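Local coordinates for protein Amuc_1100 (Akkermansia muciniphila, PDB 6KNY) that is of unknown function but is probably held to the membrane by a transmembrane helix, which the crystallised construct lacks, at residues I206-E211 / V265-S270; L139-K144 / A178-R183; T68-F73 / P112-A117. All coordinates share one frame; numbering follows the deposited sequence. Where two conformers were deposited one is given.

How the contacts relate
Contacts 1 and 2 belong to one sheet and lie side by side, their centres about 9 Å apart. Strand 170-181, which supplies one half of contact 2, is the sheet neighbour of strand 265-276, which supplies one half of contact 1. Backbone bonds stitch the two contacts together: Val265 N lies 2.8 Å from Gly181 O, and Val267 N is paired with Phe179 O. Contact 3 stands apart, on the opposite side of the chain's centre, where the first turn of helix 70-91 meets the loop leading into helix 117-134. It touches neither of the others: its nearest atoms are about 16 Å from contact 2 and about 19 Å from contact 1.

Contact 1: residues I206-E211 / V265-S270; sequences IRIRNE and VFVQVS
Ile206 lies against Val267 and Val269 where strand 201-210, the edge of the sheet, runs antiparallel to strand 265-276. With CG1 trans to the backbone N (chi1 -174°), its longer branch stretches out over the neighbouring strand. CB stands beside Gln268 O. The next carbon, CG1, comes 3.6 Å from Gln268 O and also faces Val269 CB. The terminal CD1 lies 3.8 Å from Val267 CG1, a diagonal neighbour, since the pair of Ile206 is Val269.

Ile208 repeats the diagonal pattern: its CG2 reaches Val265 CG1 at 3.5 Å. Together Ile206, Ile208, Val265, Val267 and Val269 make a mostly apolar face, with Asn210 at its end, and branched residues suit it because they prefer extended backbones and present broad carbon surfaces. Helix 183-194 packs on this side, with Met190 against Ile208 and Val186 against both Val265 and Val267.

The other face carries Arg207, Arg209, Phe266 and Gln268. Arg209 CB approaches the edge of the Phe266 ring, close to its plane, while Glu211 bends back from the strand end to bring OE2 within 3.8 Å of Phe266 CB. Gln268 turns its OE1 to Lys144 NZ of the next but one strand.

Four backbone bonds join the strands. Arg207 and Gln268 exchange a pair, with Arg207 N to Gln268 O at 2.8 Å, and Arg209 and Phe266 exchange the other. Phe266 N to Arg209 O, also 2.8 Å, is almost perfectly straight at the hydrogen (178°).

The chemistry is thus two-sided: the backbone bonds fix the register, the valines are covered by the helix while the isoleucines of the edge strand stay more exposed, and the long charged chains lie on the other face, where water can probably solvate them.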
ATOM      1  N   ILE A 206       7.019  -3.834  13.285  1.00 23.29           N
ATOM      2  CA  ILE A 206       5.606  -3.826  13.662  1.00 24.45           C
ATOM      3  C   ILE A 206       5.501  -3.569  15.162  1.00 25.92           C
ATOM      4  O   ILE A 206       6.360  -4.002  15.934  1.00 24.71           O
ATOM      5  CB  ILE A 206       4.893  -5.137  13.270  1.00 24.89           C
ATOM      6  CG1 ILE A 206       3.379  -5.014  13.552  1.00 25.95           C
ATOM      7  CG2 ILE A 206       5.513  -6.360  13.979  1.00 24.39           C
ATOM      8  CD1 ILE A 206       2.546  -6.093  12.874  1.00 26.71           C
ATOM      9  N   ARG A 207       4.469  -2.820  15.566  1.00 26.57           N
ATOM     10  CA  ARG A 207       4.086  -2.681  16.965  1.00 27.95           C
ATOM     11  C   ARG A 207       2.635  -3.119  17.099  1.00 28.38           C
ATOM     12  O   ARG A 207       1.778  -2.720  16.293  1.00 27.39           O
ATOM     13  CB  ARG A 207       4.289  -1.244  17.481  1.00 34.00           C
ATOM     14  CG  ARG A 207       4.158  -1.094  19.030  1.00 44.17           C
ATOM     15  CD  ARG A 207       4.441   0.344  19.555  1.00 56.98           C
ATOM     16  NE  ARG A 207       5.609   0.984  18.938  1.00 71.74           N
ATOM     17  CZ  ARG A 207       6.615   1.539  19.618  1.00 77.55           C
ATOM     18  NH1 ARG A 207       7.639   2.093  18.975  1.00 71.68           N
ATOM     19  NH2 ARG A 207       6.603   1.540  20.944  1.00 83.77           N
ATOM     20  N   ILE A 208       2.378  -3.970  18.094  1.00 26.96           N
ATOM     21  CA  ILE A 208       1.049  -4.478  18.433  1.00 30.07           C
ATOM     22  C   ILE A 208       0.807  -4.153  19.904  1.00 32.34           C
ATOM     23  O   ILE A 208       1.639  -4.488  20.758  1.00 33.99           O
ATOM     24  CB  ILE A 208       0.943  -5.991  18.182  1.00 31.84           C
ATOM     25  CG1 ILE A 208       1.408  -6.335  16.752  1.00 31.14           C
ATOM     26  CG2 ILE A 208      -0.482  -6.487  18.419  1.00 30.45           C
ATOM     27  CD1 ILE A 208       1.525  -7.827  16.496  1.00 32.40           C
ATOM     28  N   ARG A 209      -0.318  -3.508  20.207  1.00 29.60           N
ATOM     29  CA  ARG A 209      -0.542  -3.002  21.554  1.00 34.79           C
ATOM     30  C   ARG A 209      -2.003  -3.193  21.945  1.00 33.13           C
ATOM     31  O   ARG A 209      -2.902  -2.769  21.211  1.00 28.66           O
ATOM     32  CB  ARG A 209      -0.155  -1.519  21.630  1.00 42.19           C
ATOM     33  CG  ARG A 209      -0.258  -0.912  23.010  1.00 53.64           C
ATOM     34  CD  ARG A 209       1.004  -0.152  23.367  1.00 67.32           C
ATOM     35  NE  ARG A 209       1.399  -0.366  24.760  1.00 83.26           N
ATOM     36  CZ  ARG A 209       2.625  -0.136  25.221  1.00 95.70           C
ATOM     37  NH1 ARG A 209       3.559   0.301  24.394  1.00 92.90           N
ATOM     38  NH2 ARG A 209       2.920  -0.351  26.496  1.00 99.07           N
ATOM     39  N   ASN A 210      -2.240  -3.862  23.074  1.00 34.85           N
ATOM     40  CA  ASN A 210      -3.562  -3.810  23.699  1.00 40.04           C
ATOM     41  C   ASN A 210      -3.912  -2.373  24.056  1.00 40.05           C
ATOM     42  O   ASN A 210      -3.091  -1.647  24.619  1.00 46.46           O
ATOM     43  CB  ASN A 210      -3.600  -4.658  24.969  1.00 39.87           C
ATOM     44  CG  ASN A 210      -3.536  -6.130  24.694  1.00 42.40           C
ATOM     45  OD1 ASN A 210      -3.863  -6.591  23.600  1.00 43.45           O
ATOM     46  ND2 ASN A 210      -3.133  -6.886  25.702  1.00 47.78           N
ATOM     47  N   GLU A 211      -5.122  -1.949  23.712  1.00 47.62           N
ATOM     48  CA  GLU A 211      -5.573  -0.670  24.240  1.00 57.21           C
ATOM     49  C   GLU A 211      -6.087  -0.825  25.669  1.00 59.64           C
ATOM     50  O   GLU A 211      -6.222   0.173  26.386  1.00 62.24           O
ATOM     51  CB  GLU A 211      -6.622  -0.058  23.300  1.00 59.68           C
ATOM     52  CG  GLU A 211      -6.227  -0.243  21.812  1.00 66.01           C
ATOM     53  CD  GLU A 211      -6.343   1.009  20.948  1.00 69.21           C
ATOM     54  OE1 GLU A 211      -5.888   2.089  21.381  1.00 83.14           O
ATOM     55  OE2 GLU A 211      -6.851   0.902  19.809  1.00 64.60           O
ATOM     56  N   VAL A 265      -7.164  -3.942  19.681  1.00 37.20           N
ATOM     57  CA  VAL A 265      -5.724  -4.088  19.510  1.00 34.14           C
ATOM     58  C   VAL A 265      -5.270  -3.088  18.452  1.00 32.24           C
ATOM     59  O   VAL A 265      -5.888  -2.979  17.385  1.00 33.21           O
ATOM     60  CB  VAL A 265      -5.366  -5.528  19.112  1.00 35.35           C
ATOM     61  CG1 VAL A 265      -3.877  -5.652  18.820  1.00 35.93           C
ATOM     62  CG2 VAL A 265      -5.818  -6.506  20.204  1.00 34.67           C
ATOM     63  N   PHE A 266      -4.216  -2.344  18.752  1.00 29.55           N
ATOM     64  CA  PHE A 266      -3.693  -1.335  17.841  1.00 32.02           C
ATOM     65  C   PHE A 266      -2.426  -1.862  17.180  1.00 32.65           C
ATOM     66  O   PHE A 266      -1.547  -2.398  17.867  1.00 30.06           O
ATOM     67  CB  PHE A 266      -3.427  -0.041  18.602  1.00 36.12           C
ATOM     68  CG  PHE A 266      -2.516   0.931  17.891  1.00 46.02           C
ATOM     69  CD1 PHE A 266      -1.131   0.872  18.056  1.00 48.43           C
ATOM     70  CD2 PHE A 266      -3.047   1.931  17.083  1.00 46.57           C
ATOM     71  CE1 PHE A 266      -0.296   1.779  17.413  1.00 50.25           C
ATOM     72  CE2 PHE A 266      -2.221   2.847  16.441  1.00 46.28           C
ATOM     73  CZ  PHE A 266      -0.846   2.775  16.605  1.00 49.23           C
ATOM     74  N   VAL A 267      -2.359  -1.723  15.873  1.00 31.51           N
ATOM     75  CA  VAL A 267      -1.234  -2.151  15.079  1.00 29.74           C
ATOM     76  C   VAL A 267      -0.669  -1.044  14.239  1.00 28.66           C
ATOM     77  O   VAL A 267      -1.369  -0.313  13.636  1.00 30.34           O
ATOM     78  CB  VAL A 267      -1.599  -3.272  14.107  1.00 30.11           C
ATOM     79  CG1 VAL A 267      -0.400  -3.713  13.297  1.00 29.48           C
ATOM     80  CG2 VAL A 267      -2.174  -4.445  14.833  1.00 33.05           C
ATOM     81  N   GLN A 268       0.637  -0.978  14.211  1.00 29.07           N
ATOM     82  CA  GLN A 268       1.358  -0.072  13.384  1.00 28.52           C
ATOM     83  C   GLN A 268       2.495  -0.851  12.781  1.00 26.40           C
ATOM     84  O   GLN A 268       3.331  -1.378  13.474  1.00 23.07           O
ATOM     85  CB  GLN A 268       1.842   1.141  14.113  1.00 36.11           C
ATOM     86  CG  GLN A 268       2.269   2.186  13.124  1.00 52.95           C
ATOM     87  CD  GLN A 268       2.532   3.533  13.734  1.00 60.70           C
ATOM     88  OE1 GLN A 268       1.640   4.372  13.845  1.00 67.84           O
ATOM     89  NE2 GLN A 268       3.768   3.754  14.126  1.00 61.37           N
ATOM     90  N   VAL A 269       2.479  -0.939  11.470  1.00 25.35           N
ATOM     91  CA  VAL A 269       3.476  -1.678  10.734  1.00 28.03           C
ATOM     92  C   VAL A 269       4.204  -0.850   9.683  1.00 27.74           C
ATOM     93  O   VAL A 269       3.605  -0.050   9.019  1.00 24.65           O
ATOM     94  CB  VAL A 269       2.878  -2.952  10.108  1.00 31.37           C
ATOM     95  CG1 VAL A 269       1.779  -2.623   9.142  1.00 35.91           C
ATOM     96  CG2 VAL A 269       3.938  -3.737   9.395  1.00 34.14           C
ATOM     97  N   SER A 270       5.512  -1.078   9.645  0.60 26.05           N
ATOM     98  CA  SER A 270       6.396  -0.441   8.678  0.60 25.29           C
ATOM     99  C   SER A 270       6.689  -1.457   7.586  0.60 24.17           C
ATOM    100  O   SER A 270       7.175  -2.557   7.875  0.60 22.13           O
ATOM    101  CB  SER A 270       7.682   0.017   9.363  0.60 25.92           C
ATOM    102  OG  SER A 270       8.540   0.683   8.470  0.60 28.31           O
TER

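Contact 2: residues L139-K144 / A178-R183; sequences LSKFIK and AFQGDR
Leu139 packs obliquely against Phe179, its CD2 3.6 Å from Phe179 CD1, at the close-packed end of this antiparallel pairing between strands 141-146 and 170-181. Both side chains are buried, the aromatic ring also touching Ala189 of helix 183-194. Phe142, paired with Phe179, turns its ring to helix 117-134. Gly181 fits the same tight spot: a CB there would come about 3.1 Å from Leu139 CA, so a residue with no side chain suits it.

Three donors grip Gln180 O: Ser140 N at 2.9 Å, Lys141 N and the Ser140 hydroxyl. A small hydroxyl side chain suits this position, since chi1 of 71° folds OG back to that oxygen, well above the carbonyl plane. Ser140 OG is also hydrogen-bonded to Gln264 NE2, the amide that holds Gln180 OE1. At the other end Ala178 O accepts from both Ile143 N (2.8 Å) and Lys144 N, which arrive over the same face of its plane. The Ala178 methyl touches both Ile143 CB and Lys144 CG, the latter 3.7 Å away.

The face of Lys141, Gln180, Ala178 and Lys144 becomes more open towards the partly exposed lysine chains. Lys141 and the buried Gln180 lie alongside each other, pointing the same way. In the conformer given, the lysine's methylenes appear to pack on the amide, CD about 3.3 Å from Gln180 NE2, and the extended chain keeps beside it as far as NZ.

Two residues facing one, Ser140 and Lys141 against Gln180 and then Ile143 and Lys144 against Ala178, are classic beta bulges, here two in succession within one antiparallel strand pair.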
ATOM      1  N   LEU A 139     -11.716  -5.070  10.610  1.00 34.02           N
ATOM      2  CA  LEU A 139     -11.106  -4.059  11.463  1.00 33.39           C
ATOM      3  C   LEU A 139     -12.137  -3.004  11.833  1.00 35.52           C
ATOM      4  O   LEU A 139     -13.180  -2.875  11.196  1.00 35.28           O
ATOM      5  CB  LEU A 139      -9.937  -3.388  10.746  1.00 31.80           C
ATOM      6  CG  LEU A 139      -8.778  -4.301  10.350  1.00 32.76           C
ATOM      7  CD1 LEU A 139      -7.872  -3.603   9.350  1.00 33.99           C
ATOM      8  CD2 LEU A 139      -7.997  -4.761  11.588  1.00 33.85           C
ATOM      9  N   SER A 140     -11.819  -2.196  12.840  1.00 34.93           N
ATOM     10  CA  SER A 140     -12.752  -1.146  13.218  1.00 34.09           C
ATOM     11  C   SER A 140     -12.335   0.240  12.749  1.00 33.69           C
ATOM     12  O   SER A 140     -13.201   1.108  12.589  1.00 35.91           O
ATOM     13  CB  SER A 140     -12.953  -1.134  14.738  1.00 35.67           C
ATOM     14  OG  SER A 140     -11.785  -0.655  15.364  1.00 49.45           O
ATOM     15  N   LYS A 141     -11.037   0.488  12.561  0.51 33.97           N
ATOM     16  CA  LYS A 141     -10.577   1.793  12.103  0.51 33.60           C
ATOM     17  C   LYS A 141      -9.285   1.642  11.320  0.51 32.82           C
ATOM     18  O   LYS A 141      -8.428   0.831  11.679  0.51 33.99           O
ATOM     19  CB  LYS A 141     -10.318   2.777  13.258  0.51 37.07           C
ATOM     20  CG  LYS A 141     -11.176   2.598  14.495  0.51 39.59           C
ATOM     21  CD  LYS A 141     -10.944   3.707  15.489  0.51 39.53           C
ATOM     22  CE  LYS A 141     -11.873   3.541  16.679  0.51 41.98           C
ATOM     23  NZ  LYS A 141     -11.653   4.575  17.719  0.51 43.09           N
ATOM     24  N   PHE A 142      -9.161   2.432  10.257  1.00 32.82           N
ATOM     25  CA  PHE A 142      -7.877   2.765   9.652  1.00 30.84           C
ATOM     26  C   PHE A 142      -7.420   4.081  10.270  1.00 33.45           C
ATOM     27  O   PHE A 142      -8.153   5.078  10.230  1.00 35.02           O
ATOM     28  CB  PHE A 142      -7.982   2.909   8.132  1.00 31.14           C
ATOM     29  CG  PHE A 142      -8.189   1.613   7.400  1.00 35.70           C
ATOM     30  CD1 PHE A 142      -7.168   0.681   7.315  1.00 34.83           C
ATOM     31  CD2 PHE A 142      -9.398   1.342   6.764  1.00 35.94           C
ATOM     32  CE1 PHE A 142      -7.351  -0.518   6.621  1.00 37.71           C
ATOM     33  CE2 PHE A 142      -9.588   0.152   6.073  1.00 36.57           C
ATOM     34  CZ  PHE A 142      -8.566  -0.779   5.998  1.00 38.83           C
ATOM     35  N   ILE A 143      -6.235   4.085  10.865  1.00 30.15           N
ATOM     36  CA  ILE A 143      -5.748   5.248  11.592  1.00 27.93           C
ATOM     37  C   ILE A 143      -4.819   6.091  10.726  1.00 29.35           C
ATOM     38  O   ILE A 143      -4.877   7.322  10.756  1.00 26.17           O
ATOM     39  CB  ILE A 143      -5.053   4.795  12.897  1.00 29.78           C
ATOM     40  CG1 ILE A 143      -6.060   4.108  13.815  1.00 30.73           C
ATOM     41  CG2 ILE A 143      -4.383   5.999  13.613  1.00 32.65           C
ATOM     42  CD1 ILE A 143      -5.436   3.425  15.026  1.00 32.45           C
ATOM     43  N   LYS A 144      -3.964   5.447   9.936  1.00 29.46           N
ATOM     44  CA  LYS A 144      -3.062   6.213   9.089  1.00 31.72           C
ATOM     45  C   LYS A 144      -2.522   5.317   7.980  1.00 28.10           C
ATOM     46  O   LYS A 144      -2.326   4.115   8.178  1.00 24.93           O
ATOM     47  CB  LYS A 144      -1.938   6.849   9.929  1.00 39.05           C
ATOM     48  CG  LYS A 144      -0.664   6.060  10.128  1.00 48.27           C
ATOM     49  CD  LYS A 144       0.370   6.951  10.860  1.00 54.40           C
ATOM     50  CE  LYS A 144       1.708   6.236  11.131  1.00 61.74           C
ATOM     51  NZ  LYS A 144       2.510   6.846  12.258  1.00 62.41           N
ATOM     52  N   ALA A 178      -1.330   2.143  10.139  1.00 28.36           N
ATOM     53  CA  ALA A 178      -1.823   1.980  11.493  1.00 28.43           C
ATOM     54  C   ALA A 178      -3.308   1.662  11.401  1.00 28.96           C
ATOM     55  O   ALA A 178      -4.040   2.302  10.632  1.00 25.81           O
ATOM     56  CB  ALA A 178      -1.585   3.248  12.321  1.00 29.18           C
ATOM     57  N   PHE A 179      -3.740   0.657  12.153  1.00 27.01           N
ATOM     58  CA  PHE A 179      -5.149   0.298  12.193  1.00 28.59           C
ATOM     59  C   PHE A 179      -5.431  -0.311  13.554  1.00 32.19           C
ATOM     60  O   PHE A 179      -4.518  -0.510  14.366  1.00 27.40           O
ATOM     61  CB  PHE A 179      -5.540  -0.675  11.074  1.00 26.42           C
ATOM     62  CG  PHE A 179      -4.664  -1.902  10.988  1.00 25.62           C
ATOM     63  CD1 PHE A 179      -4.911  -3.011  11.776  1.00 27.82           C
ATOM     64  CD2 PHE A 179      -3.598  -1.944  10.100  1.00 27.80           C
ATOM     65  CE1 PHE A 179      -4.108  -4.148  11.685  1.00 28.57           C
ATOM     66  CE2 PHE A 179      -2.793  -3.064   9.996  1.00 28.33           C
ATOM     67  CZ  PHE A 179      -3.046  -4.176  10.795  1.00 27.58           C
ATOM     68  N   GLN A 180      -6.707  -0.601  13.799  1.00 34.10           N
ATOM     69  CA  GLN A 180      -7.090  -1.214  15.057  1.00 35.34           C
ATOM     70  C   GLN A 180      -8.362  -2.020  14.865  1.00 31.94           C
ATOM     71  O   GLN A 180      -9.180  -1.728  13.990  1.00 33.23           O
ATOM     72  CB  GLN A 180      -7.261  -0.163  16.170  1.00 39.08           C
ATOM     73  CG  GLN A 180      -8.521   0.657  16.113  1.00 45.71           C
ATOM     74  CD  GLN A 180      -8.904   1.226  17.493  1.00 52.07           C
ATOM     75  OE1 GLN A 180      -9.300   0.485  18.394  1.00 58.38           O
ATOM     76  NE2 GLN A 180      -8.775   2.538  17.655  1.00 57.92           N
ATOM     77  N   GLY A 181      -8.510  -3.045  15.692  1.00 34.05           N
ATOM     78  CA  GLY A 181      -9.682  -3.896  15.650  1.00 32.24           C
ATOM     79  C   GLY A 181      -9.565  -4.925  16.745  1.00 37.36           C
ATOM     80  O   GLY A 181      -8.628  -4.895  17.552  1.00 35.56           O
ATOM     81  N   ASP A 182     -10.542  -5.835  16.777  1.00 37.86           N
ATOM     82  CA  ASP A 182     -10.478  -6.916  17.750  1.00 43.55           C
ATOM     83  C   ASP A 182      -9.311  -7.836  17.394  1.00 43.68           C
ATOM     84  O   ASP A 182      -8.757  -7.766  16.290  1.00 42.92           O
ATOM     85  CB  ASP A 182     -11.805  -7.679  17.789  1.00 44.45           C
ATOM     86  CG  ASP A 182     -11.984  -8.608  16.600  1.00 48.07           C
ATOM     87  OD1 ASP A 182     -12.031  -8.114  15.455  1.00 57.33           O
ATOM     88  OD2 ASP A 182     -12.045  -9.836  16.808  1.00 72.39           O
ATOM     89  N   ARG A 183      -8.926  -8.691  18.352  1.00 40.51           N
ATOM     90  CA  ARG A 183      -7.770  -9.568  18.159  1.00 40.28           C
ATOM     91  C   ARG A 183      -7.906 -10.401  16.889  1.00 41.43           C
ATOM     92  O   ARG A 183      -6.923 -10.609  16.157  1.00 38.24           O
ATOM     93  CB  ARG A 183      -7.582 -10.472  19.383  1.00 39.79           C
TER

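Contact 3: residues T68-F73 / P112-A117; sequences TTPTAF and PSVQAA
Pro70 and Ala117 meet where the start of helix 70-91 abuts the start of helix 117-134, and with Pro112 they bury the most surface here. The Pro70 ring is wedged into the loop: CB comes 3.1 Å from Pro112 O, and CG sits almost as near to that oxygen while also touching Val114 CG2 at 3.7 Å. Ala117 turns its methyl toward the chain just before Pro70, where CB lies 3.3 Å from Thr68 O and close to Thr69 C. Alanine suits the place, since its side chain ends at the atom that meets the backbone.

Thr69 is the N-cap of helix 70-91, its OG1 accepting from Ala72 N at 3.1 Å. Proline suits the first helical turn that follows, because a nitrogen there needs no intrahelical acceptor and the ring's restricted phi matches the helix. Proline fits this turn without losing a helix bond, and its carbons face the loop.

The Pro112 ring also meets Phe73. With CG trans to the backbone N (chi1 170°), the phenyl ring stands toward the loop, and Pro112 CG approaches Phe73 CD2 obliquely at 3.6 Å. Phe104 meets the same ring edge-to-face, and Leu120 and Leu124 of helix 117-134 also touch Phe73. Putting an alanine at Phe73 would probably open a gap beside Pro112 CG and deprive Phe104 of its aromatic partner.

Polar linkage between the two segments passes through a water, which donates to Thr68 O (2.7 Å) and to Val114 O (2.8 Å), satisfying two carbonyls at the more exposed side of the contact.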
ATOM      1  N   THR A  68       2.160   6.650 -17.859  1.00 29.66           N
ATOM      2  CA  THR A  68       1.160   7.229 -16.978  1.00 33.91           C
ATOM      3  C   THR A  68       1.350   8.741 -16.984  1.00 33.53           C
ATOM      4  O   THR A  68       2.475   9.224 -16.799  1.00 40.54           O
ATOM      5  CB  THR A  68       1.307   6.650 -15.556  1.00 34.98           C
ATOM      6  OG1 THR A  68       1.359   5.207 -15.622  1.00 32.52           O
ATOM      7  CG2 THR A  68       0.150   7.078 -14.661  1.00 34.62           C
ATOM      8  N   THR A  69       0.273   9.484 -17.229  1.00 30.09           N
ATOM      9  CA  THR A  69       0.411  10.928 -17.093  1.00 32.34           C
ATOM     10  C   THR A  69       0.118  11.354 -15.660  1.00 30.63           C
ATOM     11  O   THR A  69      -0.539  10.627 -14.901  1.00 30.76           O
ATOM     12  CB  THR A  69      -0.536  11.662 -18.050  1.00 33.82           C
ATOM     13  OG1 THR A  69      -1.884  11.519 -17.592  1.00 35.61           O
ATOM     14  CG2 THR A  69      -0.407  11.154 -19.520  1.00 33.29           C
ATOM     15  N   PRO A  70       0.585  12.539 -15.262  1.00 29.94           N
ATOM     16  CA  PRO A  70       0.251  13.043 -13.923  1.00 32.48           C
ATOM     17  C   PRO A  70      -1.235  13.169 -13.649  1.00 37.01           C
ATOM     18  O   PRO A  70      -1.673  12.851 -12.536  1.00 34.34           O
ATOM     19  CB  PRO A  70       0.950  14.408 -13.893  1.00 30.47           C
ATOM     20  CG  PRO A  70       2.122  14.211 -14.747  1.00 33.87           C
ATOM     21  CD  PRO A  70       1.623  13.366 -15.907  1.00 32.96           C
ATOM     22  N   THR A  71      -2.039  13.628 -14.610  1.00 40.55           N
ATOM     23  CA  THR A  71      -3.463  13.747 -14.301  1.00 37.31           C
ATOM     24  C   THR A  71      -4.143  12.390 -14.281  1.00 31.60           C
ATOM     25  O   THR A  71      -5.057  12.183 -13.472  1.00 32.73           O
ATOM     26  CB  THR A  71      -4.156  14.714 -15.267  1.00 39.34           C
ATOM     27  OG1 THR A  71      -4.542  14.024 -16.456  1.00 44.40           O
ATOM     28  CG2 THR A  71      -3.224  15.864 -15.633  1.00 42.88           C
ATOM     29  N   ALA A  72      -3.678  11.439 -15.104  1.00 33.70           N
ATOM     30  CA  ALA A  72      -4.176  10.060 -15.016  1.00 32.70           C
ATOM     31  C   ALA A  72      -3.862   9.431 -13.657  1.00 32.52           C
ATOM     32  O   ALA A  72      -4.700   8.723 -13.082  1.00 33.47           O
ATOM     33  CB  ALA A  72      -3.593   9.200 -16.138  1.00 33.20           C
ATOM     34  N   PHE A  73      -2.661   9.666 -13.128  1.00 34.61           N
ATOM     35  CA  PHE A  73      -2.377   9.233 -11.763  1.00 32.56           C
ATOM     36  C   PHE A  73      -3.360   9.859 -10.782  1.00 30.08           C
ATOM     37  O   PHE A  73      -3.993   9.159  -9.979  1.00 29.27           O
ATOM     38  CB  PHE A  73      -0.951   9.592 -11.358  1.00 31.13           C
ATOM     39  CG  PHE A  73      -0.693   9.394  -9.884  1.00 31.61           C
ATOM     40  CD1 PHE A  73      -0.434   8.121  -9.378  1.00 33.19           C
ATOM     41  CD2 PHE A  73      -0.766  10.460  -8.999  1.00 30.51           C
ATOM     42  CE1 PHE A  73      -0.213   7.930  -8.015  1.00 32.03           C
ATOM     43  CE2 PHE A  73      -0.544  10.268  -7.637  1.00 34.23           C
ATOM     44  CZ  PHE A  73      -0.268   9.000  -7.151  1.00 32.66           C
ATOM     45  N   PRO A 112       1.593  14.987  -9.718  1.00 34.15           N
ATOM     46  CA  PRO A 112       3.027  14.700  -9.590  1.00 32.86           C
ATOM     47  C   PRO A 112       3.774  15.059 -10.862  1.00 36.33           C
ATOM     48  O   PRO A 112       3.192  15.326 -11.918  1.00 32.79           O
ATOM     49  CB  PRO A 112       3.067  13.194  -9.339  1.00 34.77           C
ATOM     50  CG  PRO A 112       1.834  12.679 -10.001  1.00 36.48           C
ATOM     51  CD  PRO A 112       0.787  13.751  -9.790  1.00 33.77           C
ATOM     52  N   SER A 113       5.095  15.040 -10.744  1.00 32.85           N
ATOM     53  CA  SER A 113       5.943  15.340 -11.882  1.00 36.52           C
ATOM     54  C   SER A 113       5.774  14.286 -12.961  1.00 38.22           C
ATOM     55  O   SER A 113       5.391  13.141 -12.701  1.00 39.47           O
ATOM     56  CB  SER A 113       7.408  15.409 -11.452  1.00 38.42           C
ATOM     57  OG  SER A 113       7.964  14.108 -11.437  1.00 41.93           O
ATOM     58  N   VAL A 114       6.050  14.703 -14.193  1.00 37.79           N
ATOM     59  CA  VAL A 114       5.899  13.821 -15.340  1.00 38.94           C
ATOM     60  C   VAL A 114       6.851  12.635 -15.225  1.00 34.15           C
ATOM     61  O   VAL A 114       6.524  11.511 -15.627  1.00 33.92           O
ATOM     62  CB  VAL A 114       6.126  14.638 -16.626  1.00 41.47           C
ATOM     63  CG1 VAL A 114       6.628  13.780 -17.704  1.00 48.07           C
ATOM     64  CG2 VAL A 114       4.851  15.320 -17.042  1.00 43.03           C
ATOM     65  N   GLN A 115       8.035  12.864 -14.661  1.00 33.54           N
ATOM     66  CA  GLN A 115       9.003  11.776 -14.533  1.00 39.38           C
ATOM     67  C   GLN A 115       8.590  10.745 -13.482  1.00 35.26           C
ATOM     68  O   GLN A 115       8.971   9.574 -13.588  1.00 37.24           O
ATOM     69  CB  GLN A 115      10.379  12.354 -14.193  1.00 40.14           C
ATOM     70  CG  GLN A 115      10.896  13.372 -15.200  1.00 48.96           C
ATOM     71  CD  GLN A 115      10.367  14.792 -14.962  1.00 55.72           C
ATOM     72  OE1 GLN A 115       9.257  14.988 -14.458  1.00 54.36           O
ATOM     73  NE2 GLN A 115      11.161  15.788 -15.347  1.00 60.80           N
ATOM     74  N   ALA A 116       7.764  11.124 -12.506  1.00 33.67           N
ATOM     75  CA  ALA A 116       7.453  10.239 -11.388  1.00 33.88           C
ATOM     76  C   ALA A 116       6.147   9.468 -11.547  1.00 34.93           C
ATOM     77  O   ALA A 116       5.945   8.485 -10.822  1.00 27.38           O
ATOM     78  CB  ALA A 116       7.392  11.052 -10.082  1.00 31.70           C
ATOM     79  N   ALA A 117       5.272   9.881 -12.484  1.00 32.00           N
ATOM     80  CA  ALA A 117       3.885   9.410 -12.486  1.00 30.16           C
ATOM     81  C   ALA A 117       3.787   7.894 -12.584  1.00 30.37           C
ATOM     82  O   ALA A 117       2.902   7.279 -11.975  1.00 33.27           O
ATOM     83  CB  ALA A 117       3.112  10.047 -13.638  1.00 32.37           C
TER
HETATM   84  O   HOH W   1       4.206  11.249 -17.236  1.00 35.32           O